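Local coordinates for periplasmic binding protein/LacI transcriptional regulator (Brachyspira murdochii, PDB 4KQC) that probably binds a carbohydrate ligand, as a solute-binding protein of the periplasmic binding protein type related to the sensor domains of LacI regulators, at residues A[16-21]-A[91-96]; A[40-45]-A[69-74]; A[130-135]-A[141-146]. All coordinates share one frame; numbering follows the deposited sequence. Where two conformers were deposited one is given.

Overall arrangement
Contacts 1 and 2 share one lobe of a two-lobed periplasmic binding protein, and contact 3 lies in the other. Contact 2 is nested along the chain inside the loop that contact 1 closes. Their centres are about 10 Å apart, and they touch through G95 and A70, H16 and E45, and W19 and A69. They tie together loops at strand ends of the parallel sheet containing strands 36-40, 66-68 and 89-92, a face that in this family borders the ligand cleft. Contact 3 follows later, on helix 113-133 and strand 141-146 of the mixed sheet. Its centre is about 33 Å from that of contact 1 and 37 Å from that of contact 2.

Contact 1 of 3, residues A[16-21]-A[91-96]; sequences HKFWVT and GFDSGI
The first turn of helix 18-33 faces the end of strand 89-92 at a distance, the nearest CA atoms being those of W19 and D93, 10.2 Å apart, so side chains make the contact. W19 carries most of it. Its CG stands anti to the carbonyl carbon (chi1 -72°), and the indole extends so that its six-membered ring reaches the strand end. There CZ3 of W19 lies 3.6 Å from CE2 of F92, which sits at the edge of the indole, near its plane. The six-membered ring of W19 and the F92 ring are tilted by 71°, with centroids 5.8 Å apart, an oblique aromatic pair. D93 meets the same indole ring with CB, CG and OD2. Its CB packs 3.8 Å from W19 CH2, and its OD2 lies at the indole edge, 3.7 Å from W19 CZ2. The carboxylate plane is steeply inclined to the indole. The other oxygen, OD1 of D93, comes 3.6 Å from CE1 of F18, so one carboxylate is wedged against two aromatic rings. F18 in turn lays its CD1 over one face of W19.

On its own loop D93 OD2 receives a weak hydrogen bond from the backbone N of S94, 2.9 Å long. This may help to set the carboxylate's rotation. The loop is a type II' turn from F92 to G95, closed by the bond from G95 N to F92 O. K12 adds a hydrogen bond to OG of S94 and a long, weak ion pair to D93. F18 also packs on helix 273-288 through P273 and I276. An acidic residue in the turn after strand 89-92, set against aromatics at the start of helix 18-33, is consistent with the edge of the ligand cleft in this family.

Contact 2 of 3, residues A[40-45]-A[69-74]; sequences VGPETE and AAVTGD
V71 packs its CB and two methyls on E45, and its CG1 on P42, joining two loops that follow parallel strands of a Rossmann-like lobe, as in periplasmic binding proteins. The loops come after strands 36-40 and 66-68. V71 approaches E45 at an oblique angle. Its CB lies 3.4 Å from the carbonyl O of E45, and both methyls lie close to that same oxygen. A chi1 of -64° swings CG1 away from the V71 carbonyl and onto the E45 side chain, 4.0 Å from CB of E45. On E45 the contact is made by CB and CG, the aliphatic base of the side chain. The chain is extended beyond CG, and it also packs on K12, H16 and W19. The P42 ring and the V71 side chain run alongside with opposite headings, CG of P42 being 4.2 Å from CG1 of V71. P42 is backed by I50 and Q51 of helix 48-60. Q51 also bonds the N of V71 through OE1, while Q15 OE1 accepts from the N of E45. Two waters complete the join by donating to the carbonyl O of E45. One also donates to T72 O at 2.8 Å, and the other accepts from T72 N at 3.1 Å.

Contact 3 of 3, residues A[130-135]-A[141-146]; sequences TRIAAF and AKIAVL
F135 packs on A141 where the chain turns from helix 113-133 into strand 141-146. Its CB lies 3.5 Å from the backbone N of A141. From there the first torsion (chi1 -70°) sets CG beside the backbone N of F135 and carries the ring past A141. CG meets both the N and the CB of A141. Along the CD1 edge of the ring, CD1 comes 3.6 Å from A141 CB, and CE1 beyond it still touches this methyl. Along the CD2 edge, CD2 lies 3.6 Å from the N of A141. The methyl makes a CH-pi contact over one ring face, with CB of A141 3.9 Å from the F135 ring centroid and 22° off the normal.

I132, three residues earlier, covers the same alanine with CG1, 4.0 Å from A141 CB. In one of two conformers of I143 its CD1 comes 4.2 Å from CD1 of I132, so that meeting is tentative. R131 NE forms a salt bridge with D241 OD2. The strand pairs with strand 179-184 through A141 and I143. F165 of helix 152-171 touches both isoleucines, so the contact joins helix 113-133 to the mixed sheet beside helix 152-171.

Contact 1 of 3, residues A[16-21]-A[91-96]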
# COMPACT_ATOMS: atom_id res chain seq x y z
N HIS A 16 8.73 -5.49 -7.29
CA HIS A 16 8.28 -4.11 -7.43
C HIS A 16 9.45 -3.21 -7.10
O HIS A 16 10.09 -3.43 -6.06
CB HIS A 16 7.11 -3.82 -6.51
CG HIS A 16 5.96 -4.78 -6.71
ND1 HIS A 16 5.24 -4.83 -7.89
CD2 HIS A 16 5.47 -5.76 -5.93
CE1 HIS A 16 4.32 -5.77 -7.81
NE2 HIS A 16 4.45 -6.37 -6.63
N LYS A 17 9.76 -2.25 -7.96
CA LYS A 17 10.97 -1.41 -7.81
C LYS A 17 10.94 -0.44 -6.61
O LYS A 17 11.96 0.14 -6.28
CB LYS A 17 11.23 -0.59 -9.06
CG LYS A 17 11.66 -1.38 -10.30
CD LYS A 17 11.84 -0.37 -11.45
CE LYS A 17 11.73 -0.98 -12.84
NZ LYS A 17 13.09 -1.33 -13.34
N PHE A 18 9.76 -0.25 -6.03
CA PHE A 18 9.64 0.34 -4.68
C PHE A 18 10.79 -0.15 -3.81
O PHE A 18 11.37 0.59 -3.07
CB PHE A 18 8.30 -0.13 -4.16
CG PHE A 18 7.94 0.29 -2.74
CD1 PHE A 18 8.27 -0.47 -1.64
CD2 PHE A 18 7.15 1.45 -2.53
CE1 PHE A 18 7.79 -0.17 -0.38
CE2 PHE A 18 6.71 1.76 -1.23
CZ PHE A 18 7.06 0.98 -0.17
N TRP A 19 11.06 -1.46 -3.87
CA TRP A 19 12.01 -2.09 -2.97
C TRP A 19 13.48 -1.74 -3.25
O TRP A 19 14.31 -1.82 -2.33
CB TRP A 19 11.76 -3.63 -2.89
CG TRP A 19 10.52 -3.88 -2.15
CD1 TRP A 19 9.28 -3.98 -2.64
CD2 TRP A 19 10.39 -3.94 -0.73
NE1 TRP A 19 8.37 -4.13 -1.63
CE2 TRP A 19 9.03 -4.10 -0.44
CE3 TRP A 19 11.30 -3.92 0.31
CZ2 TRP A 19 8.54 -4.20 0.86
CZ3 TRP A 19 10.77 -4.04 1.62
CH2 TRP A 19 9.42 -4.18 1.84
N VAL A 20 13.79 -1.26 -4.45
CA VAL A 20 15.11 -0.72 -4.73
C VAL A 20 15.33 0.56 -3.88
O VAL A 20 16.37 0.79 -3.25
CB VAL A 20 15.23 -0.43 -6.22
CG1 VAL A 20 16.53 0.26 -6.56
CG2 VAL A 20 15.14 -1.74 -6.98
N THR A 21 14.27 1.36 -3.82
CA THR A 21 14.36 2.56 -3.02
C THR A 21 14.41 2.29 -1.48
O THR A 21 15.14 2.97 -0.74
CB THR A 21 13.21 3.50 -3.36
OG1 THR A 21 13.24 3.76 -4.79
CG2 THR A 21 13.37 4.77 -2.58
N GLY A 91 9.53 -4.92 12.63
CA GLY A 91 8.82 -5.00 11.35
C GLY A 91 9.06 -3.75 10.49
O GLY A 91 9.30 -2.62 11.02
N PHE A 92 8.92 -3.90 9.19
CA PHE A 92 8.88 -2.76 8.33
C PHE A 92 7.97 -2.94 7.15
O PHE A 92 7.65 -4.06 6.79
CB PHE A 92 10.29 -2.25 7.98
CG PHE A 92 11.04 -3.07 6.99
CD1 PHE A 92 11.44 -4.32 7.32
CD2 PHE A 92 11.37 -2.59 5.74
CE1 PHE A 92 12.17 -5.09 6.46
CE2 PHE A 92 12.10 -3.34 4.84
CZ PHE A 92 12.50 -4.62 5.20
N ASP A 93 7.52 -1.84 6.55
CA ASP A 93 6.45 -1.94 5.53
C ASP A 93 5.25 -2.70 6.19
O ASP A 93 4.93 -2.43 7.36
CB ASP A 93 7.00 -2.63 4.25
CG ASP A 93 6.08 -2.49 3.09
OD1 ASP A 93 6.00 -1.34 2.55
OD2 ASP A 93 5.42 -3.47 2.74
N SER A 94 4.64 -3.70 5.54
CA SER A 94 3.55 -4.39 6.19
C SER A 94 4.00 -5.21 7.40
O SER A 94 3.12 -5.71 8.18
CB SER A 94 2.78 -5.24 5.18
OG SER A 94 3.69 -6.02 4.46
N GLY A 95 5.32 -5.44 7.54
CA GLY A 95 5.86 -6.03 8.76
C GLY A 95 5.39 -7.46 8.96
O GLY A 95 5.38 -8.24 8.03
N ILE A 96 5.05 -7.79 10.20
CA ILE A 96 4.68 -9.15 10.60
C ILE A 96 3.18 -9.09 10.89
O ILE A 96 2.72 -8.16 11.59
CB ILE A 96 5.39 -9.56 11.89
CG1 ILE A 96 6.88 -9.77 11.70
CG2 ILE A 96 4.83 -10.87 12.43
CD1 ILE A 96 7.72 -8.56 11.78

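Contact 2 of 3, residues A[40-45]-A[69-74]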
# COMPACT_ATOMS: atom_id res chain seq x y z
N VAL A 40 17.71 -9.12 1.81
CA VAL A 40 17.43 -10.35 1.11
C VAL A 40 15.93 -10.55 0.96
O VAL A 40 15.17 -10.45 1.95
CB VAL A 40 18.03 -11.62 1.80
CG1 VAL A 40 19.52 -11.51 1.80
CG2 VAL A 40 17.51 -11.88 3.22
N GLY A 41 15.51 -11.01 -0.22
CA GLY A 41 14.08 -11.26 -0.42
C GLY A 41 13.83 -12.21 -1.57
O GLY A 41 14.74 -12.53 -2.35
N PRO A 42 12.58 -12.67 -1.69
CA PRO A 42 12.18 -13.63 -2.73
C PRO A 42 12.15 -13.04 -4.09
O PRO A 42 12.04 -11.82 -4.22
CB PRO A 42 10.82 -14.08 -2.25
CG PRO A 42 10.27 -12.89 -1.58
CD PRO A 42 11.42 -12.36 -0.83
N GLU A 43 12.23 -13.85 -5.12
CA GLU A 43 12.23 -13.34 -6.50
C GLU A 43 10.93 -12.64 -6.85
O GLU A 43 10.94 -11.57 -7.46
CB GLU A 43 12.51 -14.46 -7.51
CG GLU A 43 12.30 -14.04 -8.97
CD GLU A 43 13.04 -14.88 -9.99
OE1 GLU A 43 14.05 -15.51 -9.59
OE2 GLU A 43 12.64 -14.90 -11.18
N THR A 44 9.82 -13.25 -6.45
CA THR A 44 8.51 -12.63 -6.49
C THR A 44 7.85 -12.74 -5.15
O THR A 44 8.21 -13.59 -4.33
CB THR A 44 7.59 -13.31 -7.53
OG1 THR A 44 7.08 -14.53 -6.98
CG2 THR A 44 8.29 -13.56 -8.82
N GLU A 45 6.86 -11.91 -4.91
CA GLU A 45 6.17 -11.92 -3.62
C GLU A 45 5.36 -13.20 -3.37
O GLU A 45 5.02 -13.46 -2.22
CB GLU A 45 5.38 -10.64 -3.38
CG GLU A 45 6.28 -9.43 -3.39
CD GLU A 45 5.55 -8.15 -3.00
OE1 GLU A 45 4.34 -8.17 -2.63
OE2 GLU A 45 6.14 -7.07 -3.07
N ALA A 69 9.86 -7.74 6.56
CA ALA A 69 8.58 -7.41 5.88
C ALA A 69 8.10 -8.68 5.26
O ALA A 69 8.67 -9.08 4.24
CB ALA A 69 8.82 -6.39 4.78
N ALA A 70 7.05 -9.27 5.82
CA ALA A 70 6.60 -10.63 5.43
C ALA A 70 5.76 -10.53 4.13
O ALA A 70 4.89 -9.67 4.03
CB ALA A 70 5.77 -11.25 6.50
N VAL A 71 6.03 -11.41 3.17
CA VAL A 71 5.10 -11.64 2.07
C VAL A 71 3.94 -12.46 2.68
O VAL A 71 3.96 -12.84 3.87
CB VAL A 71 5.77 -12.31 0.86
CG1 VAL A 71 6.85 -11.40 0.24
CG2 VAL A 71 6.24 -13.72 1.16
N THR A 72 2.93 -12.80 1.89
CA THR A 72 1.85 -13.66 2.33
C THR A 72 2.38 -15.03 2.73
O THR A 72 3.13 -15.59 1.99
CB THR A 72 0.83 -13.86 1.16
OG1 THR A 72 0.24 -12.58 0.87
CG2 THR A 72 -0.25 -14.75 1.50
N GLY A 73 2.02 -15.51 3.93
CA GLY A 73 2.49 -16.83 4.36
C GLY A 73 2.59 -16.89 5.85
O GLY A 73 2.30 -15.88 6.53
N ASP A 74 3.02 -18.02 6.35
CA ASP A 74 3.06 -18.29 7.77
C ASP A 74 4.50 -18.34 8.24
O ASP A 74 5.25 -19.32 8.01
CB ASP A 74 2.38 -19.61 8.02
CG ASP A 74 2.25 -19.98 9.54
OD1 ASP A 74 3.09 -19.55 10.37
OD2 ASP A 74 1.29 -20.77 9.86
O HOH W 1 3.51 -15.30 -0.73
O HOH W 2 2.69 -11.98 -1.05

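Contact 3 of 3, residues A[130-135]-A[141-146]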
# COMPACT_ATOMS: atom_id res chain seq x y z
N THR A 130 -20.90 17.21 -4.98
CA THR A 130 -22.04 17.83 -5.72
C THR A 130 -22.81 16.80 -6.54
O THR A 130 -24.05 16.75 -6.56
CB THR A 130 -21.46 18.97 -6.58
OG1 THR A 130 -20.88 19.93 -5.68
CG2 THR A 130 -22.53 19.69 -7.45
N ARG A 131 -22.03 15.91 -7.18
CA ARG A 131 -22.60 14.80 -7.96
C ARG A 131 -23.45 13.82 -7.15
O ARG A 131 -24.54 13.39 -7.59
CB ARG A 131 -21.55 14.14 -8.85
CG ARG A 131 -21.17 15.03 -10.01
CD ARG A 131 -19.83 14.58 -10.59
NE ARG A 131 -20.01 13.32 -11.32
CZ ARG A 131 -19.05 12.62 -11.93
NH1 ARG A 131 -19.38 11.53 -12.59
NH2 ARG A 131 -17.75 13.00 -11.86
N ILE A 132 -23.01 13.49 -5.95
CA ILE A 132 -23.75 12.60 -5.07
C ILE A 132 -25.08 13.22 -4.64
O ILE A 132 -26.06 12.52 -4.52
CB ILE A 132 -22.91 12.25 -3.82
CG1 ILE A 132 -21.77 11.31 -4.22
CG2 ILE A 132 -23.78 11.57 -2.74
CD1 ILE A 132 -20.63 11.24 -3.20
N ALA A 133 -25.10 14.53 -4.41
CA ALA A 133 -26.31 15.21 -3.94
C ALA A 133 -27.50 15.07 -4.89
O ALA A 133 -28.65 15.12 -4.44
CB ALA A 133 -26.00 16.65 -3.71
N ALA A 134 -27.23 14.87 -6.18
CA ALA A 134 -28.23 14.50 -7.19
C ALA A 134 -28.92 13.15 -7.08
O ALA A 134 -29.95 12.93 -7.74
CB ALA A 134 -27.66 14.64 -8.59
N PHE A 135 -28.36 12.23 -6.31
CA PHE A 135 -28.95 10.92 -6.12
C PHE A 135 -29.95 10.93 -4.98
O PHE A 135 -30.21 11.99 -4.38
CB PHE A 135 -27.84 9.86 -5.96
CG PHE A 135 -27.13 9.64 -7.24
CD1 PHE A 135 -26.15 10.49 -7.65
CD2 PHE A 135 -27.46 8.56 -8.04
CE1 PHE A 135 -25.51 10.32 -8.87
CE2 PHE A 135 -26.83 8.38 -9.26
CZ PHE A 135 -25.83 9.26 -9.66
N ALA A 141 -25.98 6.96 -5.19
CA ALA A 141 -24.68 7.00 -5.88
C ALA A 141 -23.78 5.92 -5.35
O ALA A 141 -23.62 5.75 -4.12
CB ALA A 141 -24.00 8.34 -5.65
N LYS A 142 -23.06 5.25 -6.25
CA LYS A 142 -22.17 4.16 -5.87
C LYS A 142 -20.71 4.53 -6.02
O LYS A 142 -20.33 5.11 -7.02
CB LYS A 142 -22.47 2.93 -6.72
CG LYS A 142 -23.93 2.51 -6.76
CD LYS A 142 -24.45 2.22 -5.36
CE LYS A 142 -25.67 1.31 -5.39
NZ LYS A 142 -26.83 1.97 -6.05
N ILE A 143 -19.92 4.21 -5.02
CA ILE A 143 -18.47 4.29 -5.07
C ILE A 143 -17.89 2.90 -4.77
O ILE A 143 -18.20 2.28 -3.74
CB ILE A 143 -17.92 5.31 -4.08
CG1 ILE A 143 -18.47 6.73 -4.40
CG2 ILE A 143 -16.40 5.30 -4.11
CD1 ILE A 143 -19.67 7.18 -3.58
N ALA A 144 -17.10 2.37 -5.69
CA ALA A 144 -16.52 1.04 -5.54
C ALA A 144 -15.17 1.14 -4.87
O ALA A 144 -14.36 2.05 -5.19
CB ALA A 144 -16.37 0.43 -6.89
N VAL A 145 -14.91 0.23 -3.95
CA VAL A 145 -13.61 0.14 -3.29
C VAL A 145 -13.03 -1.23 -3.69
O VAL A 145 -13.56 -2.23 -3.27
CB VAL A 145 -13.80 0.24 -1.77
CG1 VAL A 145 -12.49 -0.11 -1.01
CG2 VAL A 145 -14.36 1.62 -1.39
N LEU A 146 -11.94 -1.26 -4.45
CA LEU A 146 -11.31 -2.53 -4.81
C LEU A 146 -10.26 -2.76 -3.75
O LEU A 146 -9.20 -2.10 -3.74
CB LEU A 146 -10.69 -2.46 -6.20
CG LEU A 146 -11.66 -2.73 -7.36
CD1 LEU A 146 -11.87 -4.24 -7.53
CD2 LEU A 146 -13.00 -2.03 -7.21